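Local coordinates for protein histone-lysine N-methyltransferase family member SUVH9 (PDB 4NJ5) that takes part in gene silencing in Arabidopsis and may bind methylated DNA and recruit RNA polymerase V to chromatin, without methyltransferase activity of its own, at residues F85-L90 and R189-D194; A118-V123 and R175-L180; I337-S342 and Q472-D477. All blocks are in the same frame, centred on the assembly; numbering follows the deposited sequence.

Contact 1. Residues F85-L90 and R189-D194; sequences FFRFEL and RVYVYD
Arg-189 reaches across to the backbone of Phe-85. Its NH1 donates to Phe-85 O at 3.0 Å, and the N-H...O angle is 165°. The bond lies in the carbonyl plane and almost in the guanidinium plane. The same NH1 is 3.5 Å from Phe-86 CD2, with the phenyl and guanidinium planes 67° apart. The arginine chain doubles back in two bends to reach this carbonyl. Tyr-191 loses the most surface to the contact. Its OH is 3.2 Å from Arg-87 CD and lies at the guanidinium edge; the phenol ring and the guanidinium are turned 80° apart. Leu-90 CD1 packs near Tyr-191 CG at 4.2 Å. Next to Tyr-191 in the strand, Val-190 CG2 sits at the edge of the Phe-85 ring, 4.0 Å from Phe-85 CE1.

A second shell holds these groups. Asp-48 forms a salt bridge with Arg-189 NH2, and Ser-187 OG also bonds to Phe-85 O. Glu-89 OE1 accepts the N-H of Phe-85 at 2.9 Å, from above its carboxylate plane. Glu-89, in the helix, thus holds the turn that leads into it. Strand 83-84, just before, pairs antiparallel with strand 190-206. The whole is a short helix and its lead-in turn packed on the start of strand 190-206, within the SRA (YDG) domain.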
loop_
_atom_site.group_PDB
_atom_site.type_symbol
_atom_site.label_atom_id
_atom_site.label_comp_id
_atom_site.label_asym_id
_atom_site.label_seq_id
_atom_site.Cartn_x
_atom_site.Cartn_y
_atom_site.Cartn_z
ATOM N N PHE A 85 7.769 -2.899 3.496
ATOM C CA PHE A 85 7.591 -4.329 3.749
ATOM C C PHE A 85 8.895 -5.117 3.819
ATOM O O PHE A 85 8.901 -6.279 4.217
ATOM C CB PHE A 85 6.672 -4.938 2.695
ATOM C CG PHE A 85 5.326 -4.288 2.629
ATOM C CD1 PHE A 85 4.430 -4.418 3.677
ATOM C CD2 PHE A 85 4.953 -3.545 1.519
ATOM C CE1 PHE A 85 3.184 -3.821 3.622
ATOM C CE2 PHE A 85 3.706 -2.946 1.454
ATOM C CZ PHE A 85 2.820 -3.084 2.508
ATOM N N PHE A 86 9.994 -4.486 3.427
ATOM C CA PHE A 86 11.284 -5.156 3.410
ATOM C C PHE A 86 12.382 -4.233 3.918
ATOM O O PHE A 86 12.308 -3.013 3.751
ATOM C CB PHE A 86 11.628 -5.627 1.993
ATOM C CG PHE A 86 10.593 -6.527 1.376
ATOM C CD1 PHE A 86 9.641 -6.014 0.508
ATOM C CD2 PHE A 86 10.576 -7.886 1.654
ATOM C CE1 PHE A 86 8.690 -6.837 -0.070
ATOM C CE2 PHE A 86 9.625 -8.718 1.077
ATOM C CZ PHE A 86 8.681 -8.191 0.213
ATOM N N ARG A 87 13.404 -4.819 4.533
ATOM C CA ARG A 87 14.552 -4.053 4.996
ATOM C C ARG A 87 15.261 -3.338 3.851
ATOM O O ARG A 87 15.615 -2.177 3.967
ATOM C CB ARG A 87 15.537 -4.959 5.732
ATOM C CG ARG A 87 15.026 -5.531 7.030
ATOM C CD ARG A 87 14.900 -4.460 8.085
ATOM N NE ARG A 87 15.708 -4.743 9.267
ATOM C CZ ARG A 87 16.883 -4.178 9.516
ATOM N NH1 ARG A 87 17.558 -4.489 10.612
ATOM N NH2 ARG A 87 17.377 -3.297 8.665
ATOM N N PHE A 88 15.461 -4.042 2.745
ATOM C CA PHE A 88 16.197 -3.489 1.610
ATOM C C PHE A 88 15.468 -2.277 1.042
ATOM O O PHE A 88 16.086 -1.307 0.581
ATOM C CB PHE A 88 16.361 -4.551 0.531
ATOM C CG PHE A 88 17.755 -4.658 -0.010
ATOM C CD1 PHE A 88 18.210 -3.767 -0.966
ATOM C CD2 PHE A 88 18.605 -5.661 0.426
ATOM C CE1 PHE A 88 19.493 -3.873 -1.477
ATOM C CE2 PHE A 88 19.881 -5.770 -0.081
ATOM C CZ PHE A 88 20.324 -4.874 -1.037
ATOM N N GLU A 89 14.143 -2.346 1.084
ATOM C CA GLU A 89 13.292 -1.238 0.679
ATOM C C GLU A 89 13.697 0.044 1.410
ATOM O O GLU A 89 13.734 1.120 0.814
ATOM C CB GLU A 89 11.826 -1.581 0.962
ATOM C CG GLU A 89 10.830 -0.647 0.324
ATOM C CD GLU A 89 9.399 -1.144 0.450
ATOM O OE1 GLU A 89 9.183 -2.203 1.081
ATOM O OE2 GLU A 89 8.489 -0.470 -0.079
ATOM N N LEU A 90 14.021 -0.086 2.695
ATOM C CA LEU A 90 14.472 1.048 3.497
ATOM C C LEU A 90 15.771 1.633 2.958
ATOM O O LEU A 90 16.012 2.834 3.073
ATOM C CB LEU A 90 14.661 0.631 4.954
ATOM C CG LEU A 90 13.411 0.083 5.643
ATOM C CD1 LEU A 90 13.740 -0.388 7.053
ATOM C CD2 LEU A 90 12.315 1.134 5.669
ATOM N N ARG A 189 6.194 -8.926 7.570
ATOM C CA ARG A 189 6.285 -7.807 8.507
ATOM C C ARG A 189 6.062 -6.445 7.852
ATOM O O ARG A 189 6.101 -6.312 6.632
ATOM C CB ARG A 189 7.633 -7.819 9.241
ATOM C CG ARG A 189 8.731 -6.987 8.578
ATOM C CD ARG A 189 9.106 -7.509 7.197
ATOM N NE ARG A 189 9.847 -8.764 7.257
ATOM C CZ ARG A 189 10.305 -9.408 6.189
ATOM N NH1 ARG A 189 10.095 -8.917 4.974
ATOM N NH2 ARG A 189 10.976 -10.543 6.336
ATOM N N VAL A 190 5.845 -5.434 8.686
ATOM C CA VAL A 190 5.682 -4.063 8.228
ATOM C C VAL A 190 6.713 -3.155 8.908
ATOM O O VAL A 190 6.880 -3.204 10.130
ATOM C CB VAL A 190 4.253 -3.543 8.524
ATOM C CG1 VAL A 190 4.178 -2.034 8.365
ATOM C CG2 VAL A 190 3.237 -4.234 7.624
ATOM N N TYR A 191 7.412 -2.348 8.112
ATOM C CA TYR A 191 8.309 -1.327 8.653
ATOM C C TYR A 191 7.681 0.047 8.498
ATOM O O TYR A 191 7.286 0.439 7.400
ATOM C CB TYR A 191 9.685 -1.366 7.974
ATOM C CG TYR A 191 10.405 -2.669 8.195
ATOM C CD1 TYR A 191 10.860 -3.022 9.457
ATOM C CD2 TYR A 191 10.607 -3.559 7.151
ATOM C CE1 TYR A 191 11.502 -4.222 9.672
ATOM C CE2 TYR A 191 11.251 -4.759 7.354
ATOM C CZ TYR A 191 11.692 -5.090 8.619
ATOM O OH TYR A 191 12.333 -6.289 8.827
ATOM N N VAL A 192 7.580 0.774 9.605
ATOM C CA VAL A 192 6.969 2.093 9.574
ATOM C C VAL A 192 7.925 3.158 10.106
ATOM O O VAL A 192 8.603 2.962 11.111
ATOM C CB VAL A 192 5.621 2.117 10.336
ATOM C CG1 VAL A 192 5.813 1.758 11.803
ATOM C CG2 VAL A 192 4.948 3.476 10.186
ATOM N N TYR A 193 7.995 4.280 9.402
ATOM C CA TYR A 193 8.855 5.379 9.808
ATOM C C TYR A 193 8.158 6.215 10.878
ATOM O O TYR A 193 7.058 6.712 10.661
ATOM C CB TYR A 193 9.215 6.221 8.587
ATOM C CG TYR A 193 9.989 7.477 8.898
ATOM C CD1 TYR A 193 11.200 7.423 9.574
ATOM C CD2 TYR A 193 9.520 8.722 8.490
ATOM C CE1 TYR A 193 11.916 8.574 9.852
ATOM C CE2 TYR A 193 10.228 9.876 8.762
ATOM C CZ TYR A 193 11.424 9.797 9.441
ATOM O OH TYR A 193 12.128 10.943 9.715
ATOM N N ASP A 194 8.792 6.354 12.039
ATOM C CA ASP A 194 8.197 7.092 13.152
ATOM C C ASP A 194 8.826 8.465 13.377
ATOM O O ASP A 194 8.505 9.145 14.350
ATOM C CB ASP A 194 8.260 6.278 14.451
ATOM C CG ASP A 194 7.135 5.263 14.565
ATOM O OD1 ASP A 194 6.107 5.420 13.869
ATOM O OD2 ASP A 194 7.277 4.312 15.366
#

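Contact 2. Residues A118-V123 and R175-L180; sequences ATSVIV and RVIRGL
Val-121 and Val-176 meet through their CG2 methyls, 3.6 Å apart, in the close-packed middle of two parallel strands. Val-121 CG1 lies beside its backbone N (chi1 -68°), which turns CG2 onto Val-176. Val-123 CG2 adds to this face, 3.9 Å from Val-176 CG1. Five backbone hydrogen bonds run between the strands. The straightest is Ile-177 N to Val-121 O, at 2.9 Å and 179°. On the other face, Ser-120 OG, bonded to Leu-95 O, lies 3.3 Å from Ile-177 CD1. Ile-122 CD1 rests on Ile-177 CB at 4.0 Å.

The Thr-119 end is also buried. Thr-119 O sits over the centre of the Arg-175 guanidinium face, 3.8 Å from Arg-175 CZ. A water accepts a hydrogen bond from Arg-175 NH2 at 2.9 Å, and Gly-73 O holds Arg-175 NH1. The far end is more open. There the partly exposed Val-123 and Arg-178 run side by side, and Arg-178 NE forms a salt bridge with Asp-194.

Thr-119 and Ser-120 both face Asp-104 in a classic beta bulge. Strand 117-124 lies between strands 103-106 and 174-180, and strand 190-206 flanks the latter. Ile-137 and Tyr-139 of strand 136-140 and Met-164 of helix 159-169 pack on the valine face.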
loop_
_atom_site.group_PDB
_atom_site.type_symbol
_atom_site.label_atom_id
_atom_site.label_comp_id
_atom_site.label_asym_id
_atom_site.label_seq_id
_atom_site.Cartn_x
_atom_site.Cartn_y
_atom_site.Cartn_z
ATOM N N ALA A 118 25.520 7.939 14.434
ATOM C CA ALA A 118 24.386 7.109 14.058
ATOM C C ALA A 118 23.300 7.975 13.436
ATOM O O ALA A 118 22.978 9.037 13.962
ATOM C CB ALA A 118 23.851 6.379 15.270
ATOM N N THR A 119 22.737 7.526 12.318
ATOM C CA THR A 119 21.724 8.319 11.625
ATOM C C THR A 119 20.364 7.634 11.584
ATOM O O THR A 119 19.351 8.265 11.267
ATOM C CB THR A 119 22.144 8.642 10.180
ATOM O OG1 THR A 119 22.353 7.421 9.461
ATOM C CG2 THR A 119 23.421 9.469 10.166
ATOM N N SER A 120 20.339 6.345 11.903
ATOM C CA SER A 120 19.105 5.587 11.796
ATOM C C SER A 120 19.133 4.308 12.621
ATOM O O SER A 120 20.138 3.593 12.644
ATOM C CB SER A 120 18.828 5.252 10.330
ATOM O OG SER A 120 17.456 4.976 10.126
ATOM N N VAL A 121 18.020 4.021 13.291
ATOM C CA VAL A 121 17.890 2.782 14.047
ATOM C C VAL A 121 16.623 2.023 13.680
ATOM O O VAL A 121 15.606 2.617 13.327
ATOM C CB VAL A 121 17.909 3.024 15.573
ATOM C CG1 VAL A 121 19.282 3.508 16.020
ATOM C CG2 VAL A 121 16.830 4.015 15.968
ATOM N N ILE A 122 16.702 0.700 13.756
ATOM C CA ILE A 122 15.543 -0.155 13.574
ATOM C C ILE A 122 15.090 -0.625 14.943
ATOM O O ILE A 122 15.865 -1.219 15.688
ATOM C CB ILE A 122 15.876 -1.392 12.728
ATOM C CG1 ILE A 122 16.577 -0.992 11.432
ATOM C CG2 ILE A 122 14.609 -2.175 12.421
ATOM C CD1 ILE A 122 15.664 -0.319 10.432
ATOM N N VAL A 123 13.835 -0.356 15.279
ATOM C CA VAL A 123 13.310 -0.750 16.577
ATOM C C VAL A 123 12.194 -1.771 16.434
ATOM O O VAL A 123 11.212 -1.536 15.735
ATOM C CB VAL A 123 12.773 0.461 17.356
ATOM C CG1 VAL A 123 12.226 0.018 18.709
ATOM C CG2 VAL A 123 13.864 1.508 17.527
ATOM N N ARG A 175 16.865 8.974 12.835
ATOM C CA ARG A 175 15.649 8.372 12.301
ATOM C C ARG A 175 15.347 7.052 13.007
ATOM O O ARG A 175 16.241 6.232 13.224
ATOM C CB ARG A 175 15.762 8.149 10.789
ATOM C CG ARG A 175 15.893 9.434 9.981
ATOM C CD ARG A 175 15.898 9.164 8.483
ATOM N NE ARG A 175 17.078 8.418 8.052
ATOM C CZ ARG A 175 18.239 8.976 7.720
ATOM N NH1 ARG A 175 18.389 10.293 7.775
ATOM N NH2 ARG A 175 19.257 8.216 7.337
ATOM N N VAL A 176 14.089 6.866 13.383
ATOM C CA VAL A 176 13.644 5.609 13.968
ATOM C C VAL A 176 12.661 4.917 13.034
ATOM O O VAL A 176 11.634 5.490 12.663
ATOM C CB VAL A 176 12.965 5.825 15.331
ATOM C CG1 VAL A 176 12.219 4.566 15.760
ATOM C CG2 VAL A 176 13.992 6.232 16.373
ATOM N N ILE A 177 12.985 3.690 12.642
ATOM C CA ILE A 177 12.062 2.881 11.861
ATOM C C ILE A 177 11.642 1.674 12.686
ATOM O O ILE A 177 12.482 0.876 13.113
ATOM C CB ILE A 177 12.669 2.393 10.532
ATOM C CG1 ILE A 177 12.920 3.564 9.579
ATOM C CG2 ILE A 177 11.734 1.380 9.873
ATOM C CD1 ILE A 177 14.232 4.292 9.807
ATOM N N ARG A 178 10.341 1.545 12.919
ATOM C CA ARG A 178 9.847 0.446 13.730
ATOM C C ARG A 178 9.448 -0.755 12.880
ATOM O O ARG A 178 8.788 -0.613 11.850
ATOM C CB ARG A 178 8.705 0.896 14.647
ATOM C CG ARG A 178 9.012 0.666 16.125
ATOM C CD ARG A 178 7.903 1.140 17.042
ATOM N NE ARG A 178 7.965 2.577 17.293
ATOM C CZ ARG A 178 8.394 3.125 18.427
ATOM N NH1 ARG A 178 8.407 4.445 18.560
ATOM N NH2 ARG A 178 8.805 2.360 19.429
ATOM N N GLY A 179 9.880 -1.935 13.312
ATOM C CA GLY A 179 9.516 -3.179 12.662
ATOM C C GLY A 179 8.458 -3.907 13.466
ATOM O O GLY A 179 8.621 -4.129 14.668
ATOM N N LEU A 180 7.366 -4.275 12.805
ATOM C CA LEU A 180 6.236 -4.898 13.489
ATOM C C LEU A 180 5.747 -6.125 12.727
ATOM O O LEU A 180 5.654 -6.101 11.498
ATOM C CB LEU A 180 5.076 -3.900 13.628
ATOM C CG LEU A 180 5.244 -2.579 14.392
ATOM C CD1 LEU A 180 6.027 -1.541 13.592
ATOM C CD2 LEU A 180 3.886 -2.017 14.788
HETATM O O HOH W 1 21.961 8.782 6.498
#

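Contact 3. Residues I337-S342 and Q472-D477; sequences IHECGS and QFVLHD. With ZN (zinc ion), chain B; ZN (zinc ion), chain C.
Ile-337 begins a short parallel pairing with strand 469-475, which joins the pre-SET region to a sheet of the SET domain. Its N donates to Phe-473 O at 2.7 Å, and its O accepts from Leu-475 N. Its side chain crosses Val-474 obliquely, with Ile-337 CB 3.6 Å from Val-474 CG2. Ile-337 CD1 lies near Gln-472 OE1, which is held by Lys-334 N. His-338 points to the other face. Its imidazole runs alongside Leu-475, with His-338 CE1 3.9 Å from Leu-475 CD1. His-338 ND1 is buried there and has no partner in the model.

Glu-339 N closes the pairing on Leu-475 O at 3.0 Å. Its chain is extended beyond CG (chi2 -175°) and carries the carboxylate past Val-474 CG1 to Thr-355, which bonds OE2. The His-476 side chain lies beside it, touching through CB; its ring is turned 25° from the carboxylate plane. Beyond this the direct backbone pairing ends. A water lies 2.7 Å from Glu-339 O and 2.9 Å from His-476 O.

Cys-340 turns away from strand 469-475 into the triangular three-zinc cluster of the pre-SET domain. It shares one zinc with Cys-302, Cys-314 and Cys-344, and another with Cys-308, Cys-346 and Cys-350. Cys-340 SG bridges the two metals, 2.4 Å from each zinc ion.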
loop_
_atom_site.group_PDB
_atom_site.type_symbol
_atom_site.label_atom_id
_atom_site.label_comp_id
_atom_site.label_asym_id
_atom_site.label_seq_id
_atom_site.Cartn_x
_atom_site.Cartn_y
_atom_site.Cartn_z
ATOM N N ILE A 337 -9.873 -5.447 -18.559
ATOM C CA ILE A 337 -9.383 -6.712 -18.034
ATOM C C ILE A 337 -10.410 -7.825 -18.239
ATOM O O ILE A 337 -11.565 -7.706 -17.822
ATOM C CB ILE A 337 -9.034 -6.607 -16.538
ATOM C CG1 ILE A 337 -7.987 -5.513 -16.309
ATOM C CG2 ILE A 337 -8.541 -7.949 -16.017
ATOM C CD1 ILE A 337 -7.609 -5.314 -14.855
ATOM N N HIS A 338 -9.983 -8.899 -18.898
ATOM C CA HIS A 338 -10.818 -10.085 -19.055
ATOM C C HIS A 338 -10.407 -11.149 -18.043
ATOM O O HIS A 338 -9.402 -11.842 -18.228
ATOM C CB HIS A 338 -10.702 -10.654 -20.473
ATOM C CG HIS A 338 -11.142 -9.710 -21.549
ATOM N ND1 HIS A 338 -12.430 -9.685 -22.036
ATOM C CD2 HIS A 338 -10.458 -8.766 -22.240
ATOM C CE1 HIS A 338 -12.526 -8.761 -22.978
ATOM N NE2 HIS A 338 -11.344 -8.192 -23.121
ATOM N N GLU A 339 -11.176 -11.269 -16.966
ATOM C CA GLU A 339 -10.941 -12.324 -15.988
ATOM C C GLU A 339 -11.577 -13.617 -16.472
ATOM O O GLU A 339 -12.458 -13.598 -17.328
ATOM C CB GLU A 339 -11.496 -11.938 -14.612
ATOM C CG GLU A 339 -10.628 -10.939 -13.863
ATOM C CD GLU A 339 -11.114 -10.660 -12.451
ATOM O OE1 GLU A 339 -12.007 -11.388 -11.960
ATOM O OE2 GLU A 339 -10.593 -9.708 -11.833
ATOM N N CYS A 340 -11.124 -14.742 -15.933
ATOM C CA CYS A 340 -11.734 -16.022 -16.259
ATOM C C CYS A 340 -13.141 -16.095 -15.687
ATOM O O CYS A 340 -13.415 -15.545 -14.621
ATOM C CB CYS A 340 -10.888 -17.168 -15.723
ATOM S SG CYS A 340 -9.233 -17.216 -16.419
ATOM N N GLY A 341 -14.032 -16.769 -16.405
ATOM C CA GLY A 341 -15.403 -16.938 -15.960
ATOM C C GLY A 341 -15.822 -18.395 -15.912
ATOM O O GLY A 341 -14.975 -19.292 -15.884
ATOM N N SER A 342 -17.132 -18.630 -15.911
ATOM C CA SER A 342 -17.667 -19.981 -15.796
ATOM C C SER A 342 -17.297 -20.856 -16.990
ATOM O O SER A 342 -17.241 -22.079 -16.876
ATOM C CB SER A 342 -19.188 -19.948 -15.603
ATOM O OG SER A 342 -19.829 -19.267 -16.668
ATOM N N GLN A 472 -9.948 0.271 -12.962
ATOM C CA GLN A 472 -9.800 -0.646 -14.088
ATOM C C GLN A 472 -11.160 -1.209 -14.482
ATOM O O GLN A 472 -11.967 -1.567 -13.620
ATOM C CB GLN A 472 -8.855 -1.798 -13.735
ATOM C CG GLN A 472 -7.404 -1.390 -13.505
ATOM C CD GLN A 472 -6.659 -1.086 -14.794
ATOM O OE1 GLN A 472 -5.984 -1.954 -15.357
ATOM N NE2 GLN A 472 -6.772 0.155 -15.264
ATOM N N PHE A 473 -11.416 -1.289 -15.784
ATOM C CA PHE A 473 -12.640 -1.911 -16.271
ATOM C C PHE A 473 -12.446 -3.419 -16.447
ATOM O O PHE A 473 -11.553 -3.862 -17.173
ATOM C CB PHE A 473 -13.116 -1.252 -17.573
ATOM C CG PHE A 473 -13.529 0.188 -17.407
ATOM C CD1 PHE A 473 -14.587 0.529 -16.578
ATOM C CD2 PHE A 473 -12.861 1.199 -18.081
ATOM C CE1 PHE A 473 -14.969 1.854 -16.418
ATOM C CE2 PHE A 473 -13.241 2.527 -17.929
ATOM C CZ PHE A 473 -14.296 2.854 -17.095
ATOM N N VAL A 474 -13.298 -4.184 -15.782
ATOM C CA VAL A 474 -13.209 -5.602 -15.721
ATOM C C VAL A 474 -14.450 -6.365 -16.145
ATOM O O VAL A 474 -15.542 -6.024 -15.842
ATOM C CB VAL A 474 -12.765 -6.065 -14.345
ATOM C CG1 VAL A 474 -12.794 -7.553 -14.235
ATOM C CG2 VAL A 474 -11.406 -5.534 -14.033
ATOM N N LEU A 475 -14.218 -7.447 -16.851
ATOM C CA LEU A 475 -15.247 -8.371 -17.184
ATOM C C LEU A 475 -14.995 -9.691 -16.530
ATOM O O LEU A 475 -13.906 -10.207 -16.561
ATOM C CB LEU A 475 -15.319 -8.544 -18.671
ATOM C CG LEU A 475 -15.854 -7.388 -19.444
ATOM C CD1 LEU A 475 -15.563 -7.612 -20.893
ATOM C CD2 LEU A 475 -17.334 -7.212 -19.200
ATOM N N HIS A 476 -16.003 -10.231 -15.888
ATOM C CA HIS A 476 -15.931 -11.591 -15.442
ATOM C C HIS A 476 -17.184 -12.365 -15.600
ATOM O O HIS A 476 -17.189 -13.424 -16.175
ATOM C CB HIS A 476 -15.358 -11.727 -14.057
ATOM C CG HIS A 476 -16.154 -11.063 -13.017
ATOM N ND1 HIS A 476 -17.140 -11.657 -12.396
ATOM C CD2 HIS A 476 -16.075 -9.819 -12.508
ATOM C CE1 HIS A 476 -17.657 -10.822 -11.531
ATOM N NE2 HIS A 476 -16.985 -9.717 -11.586
ATOM N N ASP A 477 -18.235 -11.897 -14.984
ATOM C CA ASP A 477 -19.518 -12.536 -15.065
ATOM C C ASP A 477 -20.303 -12.462 -16.387
ATOM O O ASP A 477 -21.097 -13.286 -16.637
ATOM C CB ASP A 477 -20.360 -12.189 -13.859
ATOM C CG ASP A 477 -20.676 -10.768 -13.794
ATOM O OD1 ASP A 477 -19.877 -9.964 -14.240
ATOM O OD2 ASP A 477 -21.722 -10.477 -13.277
HETATM ZN ZN ZN B . -9.711 -18.252 -18.491
HETATM ZN ZN ZN C . -7.835 -18.857 -15.359
HETATM O O HOH W 2 -15.014 -14.138 -17.913
#

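Overall arrangement
Contacts 1 and 2 lie within the SRA domain, with centres 9 Å apart. Strands 174-180 and 190-206 are antiparallel neighbours in one sheet and follow each other in the chain. They join the two contacts directly: Tyr-191 packs on Gly-179, and Arg-178 N probably bonds to Val-192 O. Both segments of contact 2 fall between those of contact 1 in the sequence. Contact 3 comes later, after contact 1 has closed. Its centre is about 34 Å from that of contact 1 and about 43 Å from that of contact 2, across the chain's centre from contact 2. The SRA domain, probably the part that binds methylated DNA, is thus set apart from the zinc-bearing pre-SET/SET part.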